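Local atomic coordinates of genome polyprotein (Rhinovirus C, PDB entry 6KU8), a protein that acts, in its 3C protease part captured here with the inhibitor rupintrivir, as a cysteine endopeptidase that probably cleaves the viral polyprotein into its mature components. Residues E95-W100 against V122-E127. Residues are numbered along the deposited sequence; the frame is centred on the assembly and turned at random.
Sequences EHQREW and VIPYGE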
loop_
_atom_site.group_PDB
_atom_site.type_symbol
_atom_site.label_atom_id
_atom_site.label_comp_id
_atom_site.label_asym_id
_atom_site.label_seq_id
_atom_site.Cartn_x
_atom_site.Cartn_y
_atom_site.Cartn_z
ATOM N N GLU A 95 13.789 -5.987 3.775
ATOM C CA GLU A 95 14.174 -5.528 5.104
ATOM C C GLU A 95 14.620 -4.072 5.128
ATOM O O GLU A 95 14.492 -3.414 6.167
ATOM C CB GLU A 95 15.279 -6.426 5.678
ATOM C CG GLU A 95 14.726 -7.756 6.180
ATOM C CD GLU A 95 15.750 -8.577 6.927
ATOM O OE1 GLU A 95 16.859 -8.789 6.393
ATOM O OE2 GLU A 95 15.439 -9.008 8.052
ATOM N N HIS A 96 15.128 -3.544 4.016
ATOM C CA HIS A 96 15.600 -2.170 3.969
ATOM C C HIS A 96 15.128 -1.511 2.681
ATOM O O HIS A 96 14.660 -2.169 1.746
ATOM C CB HIS A 96 17.135 -2.092 4.075
ATOM C CG HIS A 96 17.685 -2.666 5.344
ATOM N ND1 HIS A 96 17.581 -2.022 6.559
ATOM C CD2 HIS A 96 18.343 -3.825 5.587
ATOM C CE1 HIS A 96 18.152 -2.759 7.497
ATOM N NE2 HIS A 96 18.620 -3.859 6.934
ATOM N N GLN A 97 15.271 -0.191 2.634
ATOM C CA GLN A 97 15.038 0.532 1.395
ATOM C C GLN A 97 16.140 0.209 0.400
ATOM O O GLN A 97 17.317 0.166 0.763
ATOM C CB GLN A 97 14.990 2.030 1.665
ATOM C CG GLN A 97 13.750 2.478 2.400
ATOM C CD GLN A 97 13.738 3.977 2.599
ATOM O OE1 GLN A 97 13.879 4.467 3.725
ATOM N NE2 GLN A 97 13.592 4.716 1.502
ATOM N N ARG A 98 15.753 -0.037 -0.852
ATOM C CA ARG A 98 16.699 -0.356 -1.913
ATOM C C ARG A 98 16.096 0.076 -3.247
ATOM O O ARG A 98 14.889 0.291 -3.364
ATOM C CB ARG A 98 17.070 -1.862 -1.916
ATOM C CG ARG A 98 16.384 -2.740 -0.838
ATOM C CD ARG A 98 17.333 -3.691 -0.001
ATOM N NE ARG A 98 17.183 -5.127 -0.323
ATOM C CZ ARG A 98 16.743 -6.106 0.490
ATOM N NH1 ARG A 98 16.381 -5.883 1.753
ATOM N NH2 ARG A 98 16.667 -7.351 0.013
ATOM N N GLU A 99 16.951 0.225 -4.255
ATOM C CA GLU A 99 16.469 0.439 -5.617
ATOM C C GLU A 99 16.013 -0.883 -6.239
ATOM O O GLU A 99 16.641 -1.926 -6.045
ATOM C CB GLU A 99 17.569 1.087 -6.466
ATOM C CG GLU A 99 17.269 1.142 -7.961
ATOM C CD GLU A 99 18.312 1.928 -8.734
ATOM O OE1 GLU A 99 18.963 2.800 -8.123
ATOM O OE2 GLU A 99 18.479 1.670 -9.946
ATOM N N TRP A 100 14.911 -0.839 -6.987
ATOM C CA TRP A 100 14.341 -2.018 -7.637
ATOM C C TRP A 100 14.114 -1.713 -9.104
ATOM O O TRP A 100 13.683 -0.608 -9.451
ATOM C CB TRP A 100 13.006 -2.455 -6.998
ATOM C CG TRP A 100 13.169 -2.783 -5.562
ATOM C CD1 TRP A 100 13.116 -1.916 -4.520
ATOM C CD2 TRP A 100 13.462 -4.074 -5.005
ATOM N NE1 TRP A 100 13.362 -2.582 -3.333
ATOM C CE2 TRP A 100 13.578 -3.909 -3.610
ATOM C CE3 TRP A 100 13.654 -5.348 -5.556
ATOM C CZ2 TRP A 100 13.857 -4.975 -2.749
ATOM C CZ3 TRP A 100 13.929 -6.408 -4.703
ATOM C CH2 TRP A 100 14.037 -6.211 -3.314
ATOM N N VAL A 122 12.349 1.768 -9.286
ATOM C CA VAL A 122 11.863 2.372 -8.062
ATOM C C VAL A 122 13.088 2.693 -7.214
ATOM O O VAL A 122 13.901 1.802 -6.940
ATOM C CB VAL A 122 10.892 1.429 -7.328
ATOM C CG1 VAL A 122 10.570 1.942 -5.937
ATOM C CG2 VAL A 122 9.624 1.163 -8.171
ATOM N N ILE A 123 13.220 3.948 -6.798
ATOM C CA ILE A 123 14.417 4.384 -6.079
ATOM C C ILE A 123 14.052 4.981 -4.727
ATOM O O ILE A 123 13.081 5.750 -4.627
ATOM C CB ILE A 123 15.231 5.405 -6.898
ATOM C CG1 ILE A 123 14.479 6.737 -6.961
ATOM C CG2 ILE A 123 15.546 4.859 -8.286
ATOM C CD1 ILE A 123 15.204 7.851 -7.702
ATOM N N PRO A 124 14.812 4.693 -3.671
ATOM C CA PRO A 124 14.577 5.383 -2.401
ATOM C C PRO A 124 14.739 6.877 -2.607
ATOM O O PRO A 124 15.681 7.335 -3.255
ATOM C CB PRO A 124 15.653 4.809 -1.468
ATOM C CG PRO A 124 15.924 3.438 -2.038
ATOM C CD PRO A 124 15.858 3.661 -3.546
ATOM N N TYR A 125 13.789 7.636 -2.082
ATOM C CA TYR A 125 13.744 9.055 -2.375
ATOM C C TYR A 125 13.663 9.932 -1.138
ATOM O O TYR A 125 13.881 11.143 -1.247
ATOM C CB TYR A 125 12.563 9.357 -3.313
ATOM C CG TYR A 125 12.621 10.735 -3.949
ATOM C CD1 TYR A 125 13.539 11.025 -4.954
ATOM C CD2 TYR A 125 11.746 11.736 -3.551
ATOM C CE1 TYR A 125 13.585 12.295 -5.543
ATOM C CE2 TYR A 125 11.783 12.999 -4.122
ATOM C CZ TYR A 125 12.705 13.274 -5.113
ATOM O OH TYR A 125 12.722 14.534 -5.671
ATOM N N GLY A 126 13.380 9.378 0.028
ATOM C CA GLY A 126 13.411 10.173 1.232
ATOM C C GLY A 126 12.076 10.789 1.583
ATOM O O GLY A 126 11.018 10.181 1.378
ATOM N N GLU A 127 12.127 12.007 2.106
ATOM C CA GLU A 127 10.967 12.703 2.636
ATOM C C GLU A 127 10.454 13.732 1.634
ATOM O O GLU A 127 11.229 14.470 1.024
ATOM C CB GLU A 127 11.323 13.377 3.961
ATOM C CG GLU A 127 10.182 14.106 4.641
ATOM C CD GLU A 127 10.533 14.531 6.064
ATOM O OE1 GLU A 127 11.347 13.834 6.708
ATOM O OE2 GLU A 127 9.996 15.555 6.532
#
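The pyrrolidine ring of Pro124 meets the peptide linking Arg98 to Glu99, laying its CG–CD edge over one face of that plane; Pro124 CD stands 3.5 Å from Arg98 O. On the other side of the same peptide plane lies CD1 of the Trp100 indole. A second edge of the proline is taken by the Gln97 carboxamide, whose NE2 lies 3.6 Å from Pro124 CB, obliquely to the amide plane, as the two side chains run past each other in opposite directions.

Glu99 packs differently. Its chi1 of 170° swings CG away from the backbone N, and the extended chain then runs alongside Ile123, bringing OE1 to 4.0 Å from Ile123 CG2; both side chains point the same way.

The polar grip is entirely backbone. Trp100 N donates to Val122 O over 2.8 Å, and Val122 N to Trp100 O over 2.7 Å, both close to linear and in the carbonyl planes, which defines an antiparallel hydrogen-bonded pair. Val122 O also receives a CA-H...O contact from Glu99 CA at 3.2 Å. Two residues further, the next such pair would set Arg98 opposite Pro124, but proline has no N-H to offer Arg98 O, and the CA atoms of Arg98 and Pro124 are 6.1 Å apart. The pairing thus ends at Trp100 and gives way to van der Waals packing.

Trp100 and Val122 share one face of the sheet, where Trp100 reaches Asn159 and Val161 of strand 159-167 and Val122 touches Leu139. Along its other edge, strand 115-130 bonds to strand 138-141, through Ile123 with Lys140 and through a classic beta bulge of Tyr125 and Gly126 against Leu138. The contact joins the end of the loop that follows strand 75-80, at the start of strand 100-107, to strand 115-130 in the antiparallel sheet of the second half of the chymotrypsin-like, two-barrel fold.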